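Local coordinates for uncharacterized protein SP1917 (Streptococcus pneumoniae, PDB 3C9P) that is of unknown function but belongs to the DUF2200 family of conserved bacterial proteins and folds as a compact, mainly helical single chain, at residues M11-A14 with A15-A19; Y59-F62 with F63-A66. All coordinates share one frame; numbering follows the deposited sequence.

Interaction 1 (11-14 with 15-19) spans the lead-in and first turns of helix 13-26, and interaction 2 (59-62 with 63-66) makes up the short helix 59-64 and its C-terminal exit. Their centres lie about 12 Å apart, and the two touch directly. Met11 O is 2.8 Å from Tyr59 N, a probable hydrogen bond that ties the lead-in of one helix to the start of the other. Beside it the side chains pack, with Phe13 CD1 3.5 Å from Phe62 CG and Val16 CG1 3.5 Å from Tyr59 CE1. The side chains of Val16 and Tyr59 each lie about 4 Å from a bound 1,2-ethanediol, probably from the crystallisation liquor.

Interaction 1. Residues M11-A14 with A15-A19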
HETATM    1  N   MSE A  11      12.413  -8.497   1.557  1.00 12.64           N
HETATM    2  CA  MSE A  11      11.458  -9.589   1.295  1.00 14.07           C
HETATM    3  C   MSE A  11      10.883  -9.431  -0.102  1.00 12.15           C
HETATM    4  O   MSE A  11      10.737  -8.322  -0.584  1.00 11.42           O
HETATM    5  CB  MSE A  11      10.364  -9.620   2.351  1.00 12.71           C
HETATM    6  CG  MSE A  11      10.975  -9.863   3.746  1.00 15.35           C
HETATM    7 SE   MSE A  11       9.537  -9.984   5.057  1.00 23.32          SE
HETATM    8  CE  MSE A  11      10.591  -9.625   6.696  1.00 18.50           C
ATOM      9  N   LYS A  12      10.608 -10.551  -0.770  1.00 11.81           N
ATOM     10  CA  LYS A  12      10.119 -10.491  -2.151  1.00 12.40           C
ATOM     11  C   LYS A  12       8.776  -9.780  -2.273  1.00 11.28           C
ATOM     12  O   LYS A  12       7.845 -10.065  -1.518  1.00 11.16           O
ATOM     13  CB  LYS A  12      10.065 -11.890  -2.769  1.00 12.75           C
ATOM     14  CG  LYS A  12      11.436 -12.580  -2.839  1.00 17.44           C
ATOM     15  CD  LYS A  12      12.415 -11.845  -3.721  1.00 21.12           C
ATOM     16  CE  LYS A  12      13.790 -12.599  -3.854  1.00 22.87           C
ATOM     17  NZ  LYS A  12      13.768 -14.037  -3.473  1.00 25.24           N
ATOM     18  N   PHE A  13       8.681  -8.854  -3.236  1.00 11.35           N
ATOM     19  CA  PHE A  13       7.427  -8.150  -3.489  1.00 10.92           C
ATOM     20  C   PHE A  13       6.225  -9.090  -3.588  1.00 11.05           C
ATOM     21  O   PHE A  13       5.191  -8.860  -2.959  1.00 11.53           O
ATOM     22  CB  PHE A  13       7.500  -7.302  -4.776  1.00 10.93           C
ATOM     23  CG  PHE A  13       6.170  -6.758  -5.187  1.00 11.63           C
ATOM     24  CD1 PHE A  13       5.609  -5.670  -4.509  1.00 11.41           C
ATOM     25  CD2 PHE A  13       5.432  -7.381  -6.203  1.00 12.15           C
ATOM     26  CE1 PHE A  13       4.344  -5.182  -4.868  1.00 12.98           C
ATOM     27  CE2 PHE A  13       4.176  -6.920  -6.541  1.00 11.42           C
ATOM     28  CZ  PHE A  13       3.622  -5.813  -5.874  1.00 10.72           C
ATOM     29  N   ALA A  14       6.345 -10.145  -4.382  1.00 10.33           N
ATOM     30  CA  ALA A  14       5.159 -10.903  -4.745  1.00 10.97           C
ATOM     31  C   ALA A  14       4.493 -11.548  -3.520  1.00 11.17           C
ATOM     32  O   ALA A  14       3.303 -11.379  -3.307  1.00 11.01           O
ATOM     33  CB  ALA A  14       5.460 -11.919  -5.869  1.00 10.02           C
ATOM     34  N   ALA A  15       5.264 -12.257  -2.700  1.00 10.73           N
ATOM     35  CA  ALA A  15       4.745 -12.819  -1.463  1.00 11.76           C
ATOM     36  C   ALA A  15       4.178 -11.799  -0.496  1.00 11.87           C
ATOM     37  O   ALA A  15       3.113 -12.012   0.093  1.00 11.84           O
ATOM     38  CB  ALA A  15       5.824 -13.625  -0.764  1.00 10.90           C
ATOM     39  N   VAL A  16       4.898 -10.700  -0.288  1.00 11.62           N
ATOM     40  CA  VAL A  16       4.388  -9.644   0.603  1.00 11.46           C
ATOM     41  C   VAL A  16       3.047  -9.069   0.094  1.00 11.60           C
ATOM     42  O   VAL A  16       2.096  -8.898   0.876  1.00  9.57           O
ATOM     43  CB  VAL A  16       5.442  -8.509   0.840  1.00 11.55           C
ATOM     44  CG1 VAL A  16       4.854  -7.410   1.771  1.00 10.85           C
ATOM     45  CG2 VAL A  16       6.738  -9.115   1.484  1.00 11.05           C
ATOM     46  N   TYR A  17       2.989  -8.746  -1.203  1.00 10.90           N
ATOM     47  CA  TYR A  17       1.795  -8.159  -1.788  1.00 11.85           C
ATOM     48  C   TYR A  17       0.622  -9.132  -1.782  1.00 11.70           C
ATOM     49  O   TYR A  17      -0.541  -8.743  -1.481  1.00 12.34           O
ATOM     50  CB  TYR A  17       2.108  -7.651  -3.215  1.00 11.96           C
ATOM     51  CG  TYR A  17       0.980  -6.885  -3.842  1.00 13.15           C
ATOM     52  CD1 TYR A  17       0.665  -5.584  -3.406  1.00 13.21           C
ATOM     53  CD2 TYR A  17       0.231  -7.444  -4.878  1.00 13.88           C
ATOM     54  CE1 TYR A  17      -0.384  -4.873  -3.976  1.00 13.96           C
ATOM     55  CE2 TYR A  17      -0.820  -6.730  -5.473  1.00 14.09           C
ATOM     56  CZ  TYR A  17      -1.117  -5.453  -5.002  1.00 13.56           C
ATOM     57  OH  TYR A  17      -2.136  -4.754  -5.571  1.00 13.00           O
ATOM     58  N   LEU A  18       0.901 -10.400  -2.090  1.00 11.73           N
ATOM     59  CA  LEU A  18      -0.148 -11.430  -2.023  1.00 12.18           C
ATOM     60  C   LEU A  18      -0.699 -11.657  -0.603  1.00 12.58           C
ATOM     61  O   LEU A  18      -1.892 -11.947  -0.417  1.00 12.78           O
ATOM     62  CB  LEU A  18       0.302 -12.744  -2.669  1.00 11.67           C
ATOM     63  CG  LEU A  18       0.550 -12.667  -4.189  1.00 11.97           C
ATOM     64  CD1 LEU A  18       1.255 -13.942  -4.636  1.00 14.13           C
ATOM     65  CD2 LEU A  18      -0.730 -12.482  -4.925  1.00 12.23           C
ATOM     66  N   ALA A  19       0.149 -11.485   0.404  1.00 13.19           N
ATOM     67  CA  ALA A  19      -0.338 -11.507   1.792  1.00 13.71           C
ATOM     68  C   ALA A  19      -1.286 -10.346   2.115  1.00 14.33           C
ATOM     69  O   ALA A  19      -2.229 -10.533   2.884  1.00 14.25           O
ATOM     70  CB  ALA A  19       0.853 -11.530   2.779  1.00 14.94           C
TER
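The Phe13 ring carries Tyr17 CB over one face, 3.9 Å from the ring centroid, a CH-pi contact displaced toward the rim. In return Phe13 CZ lies over one face of the Tyr17 ring, 3.5 Å from Tyr17 CG at its base. The two planes are only 18° apart, yet the rings are slid so far past one another, with centroids 5.1 Å apart, that they barely overlap: the outer end of Phe13 rests on the root of Tyr17 instead of the rings stacking in full. Both side chains have CG anti to the backbone N (chi1 170° and -173°), which sends them out in the same direction, one turn apart. Beyond this pair, Phe62 stacks with Phe13, while the Tyr17 hydroxyl is hydrogen-bonded to His35 ND1 of helix 31-42. Val49 of helix 46-52 touches both aromatic side chains.

This is an i to i+4 aromatic pair at the N-terminus of an alpha-helix, whose N-cap position is held by Lys12. The first helical bond, from Val16 N to Lys12 O, is long at 3.3 Å but nearly straight; Tyr17 N to Phe13 O follows at 2.8 Å, and Leu18 N to Ala14 O at 2.9 Å. Leu18 CG and CD1 pack close to that same Ala14 oxygen. Ahead of the helix, Met11, a selenomethionine, brings its CB to 3.8 Å from Val16 CG2, whereas the rest of its extended chain runs off from the helix. Val16 CG2, set beside its own backbone N, also leans against the Lys12 carbonyl oxygen, so this branch bridges the lead-in and the first turn.

Interaction 2. Residues Y59-F62 with F63-A66; sequences YGDF and FRQA
Tyr59 and Phe63, one helical turn apart, run side by side and meet edge to face: the rim of Phe63 is directed at the face of Tyr59, with planes at 62° and centroids 5.2 Å apart. Phe63 CE1 does the touching, 3.6 Å from Tyr59 CZ, so it sits near the hydroxyl end of the tyrosine ring instead of over its middle. Phe62 comes to Phe63 in a second edge-to-face contact, now with Phe63 offering its face; those planes stand at 74°, and Phe62 CD2 approaches Phe63 CD1 to 3.7 Å. Phe63 therefore uses its edge on one neighbour and a face on the other. Its CG is set beside the backbone N, whereas in Phe62 it lies anti to it, which helps angle these consecutive rings across each other.

Away from the rings, Arg64 reaches back along the helix to Asp61 in a salt bridge, its NH1 2.7 Å from Asp61 OD1. The carboxylate and guanidinium planes are 70° apart, and NH1 approaches the oxygen from above the carboxylate plane. The extended arginine chain also passes over Gly60, with CG 3.2 Å from Gly60 O. That oxygen accepts a hydrogen bond from Arg64 N at 2.8 Å. Where the chain leaves helical geometry, Gln65 N bonds to Asp61 O at 3.1 Å.

Phe13 and Leu99 extend the packing to helices 13-26 and 91-107. Together these contacts are those of a short amphipathic helix, with an aromatic cluster of Tyr59, Phe62 and Phe63 turned into the helical core and an i to i+3 ion pair along its outer side.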
ATOM      1  N   TYR A  59      10.167  -6.068  -2.053  1.00 12.32           N
ATOM      2  CA  TYR A  59       9.132  -5.128  -1.624  1.00 12.23           C
ATOM      3  C   TYR A  59       9.698  -3.715  -1.539  1.00 12.59           C
ATOM      4  O   TYR A  59       9.060  -2.749  -1.993  1.00 12.93           O
ATOM      5  CB  TYR A  59       8.545  -5.571  -0.265  1.00 12.67           C
ATOM      6  CG  TYR A  59       7.149  -5.032   0.011  1.00 12.87           C
ATOM      7  CD1 TYR A  59       6.077  -5.322  -0.845  1.00 13.60           C
ATOM      8  CD2 TYR A  59       6.904  -4.246   1.145  1.00 13.36           C
ATOM      9  CE1 TYR A  59       4.772  -4.847  -0.574  1.00 13.29           C
ATOM     10  CE2 TYR A  59       5.629  -3.738   1.405  1.00 10.52           C
ATOM     11  CZ  TYR A  59       4.576  -4.046   0.552  1.00 13.79           C
ATOM     12  OH  TYR A  59       3.334  -3.543   0.815  1.00 14.06           O
ATOM     13  N   GLY A  60      10.912  -3.591  -1.000  1.00 12.07           N
ATOM     14  CA  GLY A  60      11.539  -2.273  -0.888  1.00 12.54           C
ATOM     15  C   GLY A  60      11.771  -1.661  -2.268  1.00 13.19           C
ATOM     16  O   GLY A  60      11.512  -0.471  -2.495  1.00 12.66           O
ATOM     17  N   ASP A  61      12.271  -2.472  -3.187  1.00 13.00           N
ATOM     18  CA  ASP A  61      12.586  -1.967  -4.523  1.00 13.42           C
ATOM     19  C   ASP A  61      11.331  -1.574  -5.332  1.00 13.15           C
ATOM     20  O   ASP A  61      11.394  -0.653  -6.158  1.00 12.57           O
ATOM     21  CB  ASP A  61      13.442  -2.962  -5.269  1.00 13.27           C
ATOM     22  CG  ASP A  61      14.931  -2.849  -4.909  1.00 16.40           C
ATOM     23  OD1 ASP A  61      15.355  -1.884  -4.210  1.00 17.31           O
ATOM     24  OD2 ASP A  61      15.685  -3.735  -5.347  1.00 17.65           O
ATOM     25  N   PHE A  62      10.213  -2.255  -5.083  1.00 12.54           N
ATOM     26  CA  PHE A  62       8.897  -1.840  -5.624  1.00 11.80           C
ATOM     27  C   PHE A  62       8.542  -0.394  -5.227  1.00 12.30           C
ATOM     28  O   PHE A  62       8.221   0.444  -6.083  1.00 11.17           O
ATOM     29  CB  PHE A  62       7.806  -2.817  -5.167  1.00 11.90           C
ATOM     30  CG  PHE A  62       6.426  -2.458  -5.642  1.00 12.44           C
ATOM     31  CD1 PHE A  62       5.988  -2.837  -6.906  1.00 14.19           C
ATOM     32  CD2 PHE A  62       5.574  -1.741  -4.830  1.00 12.89           C
ATOM     33  CE1 PHE A  62       4.689  -2.515  -7.345  1.00 12.17           C
ATOM     34  CE2 PHE A  62       4.267  -1.404  -5.265  1.00 14.09           C
ATOM     35  CZ  PHE A  62       3.842  -1.806  -6.522  1.00 12.93           C
ATOM     36  N   PHE A  63       8.607  -0.110  -3.929  1.00 11.97           N
ATOM     37  CA  PHE A  63       8.413   1.250  -3.420  1.00 12.50           C
ATOM     38  C   PHE A  63       9.480   2.262  -3.825  1.00 12.88           C
ATOM     39  O   PHE A  63       9.135   3.418  -4.103  1.00 14.48           O
ATOM     40  CB  PHE A  63       8.192   1.239  -1.899  1.00 12.12           C
ATOM     41  CG  PHE A  63       6.828   0.808  -1.531  1.00 13.68           C
ATOM     42  CD1 PHE A  63       6.511  -0.528  -1.458  1.00 13.80           C
ATOM     43  CD2 PHE A  63       5.822   1.750  -1.336  1.00 15.17           C
ATOM     44  CE1 PHE A  63       5.187  -0.954  -1.130  1.00 13.46           C
ATOM     45  CE2 PHE A  63       4.515   1.336  -1.005  1.00 16.07           C
ATOM     46  CZ  PHE A  63       4.209  -0.017  -0.914  1.00 13.60           C
ATOM     47  N   ARG A  64      10.749   1.848  -3.879  1.00 12.55           N
ATOM     48  CA  ARG A  64      11.818   2.783  -4.266  1.00 13.60           C
ATOM     49  C   ARG A  64      11.620   3.265  -5.690  1.00 13.23           C
ATOM     50  O   ARG A  64      12.004   4.379  -6.020  1.00 14.70           O
ATOM     51  CB  ARG A  64      13.219   2.180  -4.127  1.00 14.20           C
ATOM     52  CG  ARG A  64      13.647   1.899  -2.701  1.00 14.02           C
ATOM     53  CD  ARG A  64      15.054   1.276  -2.693  1.00 14.05           C
ATOM     54  NE  ARG A  64      15.459   0.943  -1.319  1.00 15.42           N
ATOM     55  CZ  ARG A  64      15.510  -0.288  -0.813  1.00 17.25           C
ATOM     56  NH1 ARG A  64      15.225  -1.347  -1.566  1.00 15.24           N
ATOM     57  NH2 ARG A  64      15.873  -0.462   0.461  1.00 14.84           N
ATOM     58  N   GLN A  65      11.028   2.425  -6.520  1.00 12.22           N
ATOM     59  CA  GLN A  65      10.879   2.728  -7.957  1.00 14.45           C
ATOM     60  C   GLN A  65       9.485   3.181  -8.403  1.00 13.40           C
ATOM     61  O   GLN A  65       9.198   3.277  -9.634  1.00 14.34           O
ATOM     62  CB  GLN A  65      11.346   1.519  -8.766  1.00 14.28           C
ATOM     63  CG  GLN A  65      12.849   1.255  -8.572  1.00 18.74           C
ATOM     64  CD  GLN A  65      13.303  -0.034  -9.233  1.00 24.88           C
ATOM     65  OE1 GLN A  65      12.890  -1.124  -8.838  1.00 28.29           O
ATOM     66  NE2 GLN A  65      14.150   0.084 -10.243  1.00 26.64           N
ATOM     67  N   ALA A  66       8.628   3.476  -7.433  1.00 12.48           N
ATOM     68  CA  ALA A  66       7.278   3.975  -7.721  1.00 11.85           C
ATOM     69  C   ALA A  66       7.384   5.178  -8.643  1.00 12.46           C
ATOM     70  O   ALA A  66       8.211   6.081  -8.422  1.00 12.74           O
ATOM     71  CB  ALA A  66       6.553   4.357  -6.444  1.00 10.83           C
TER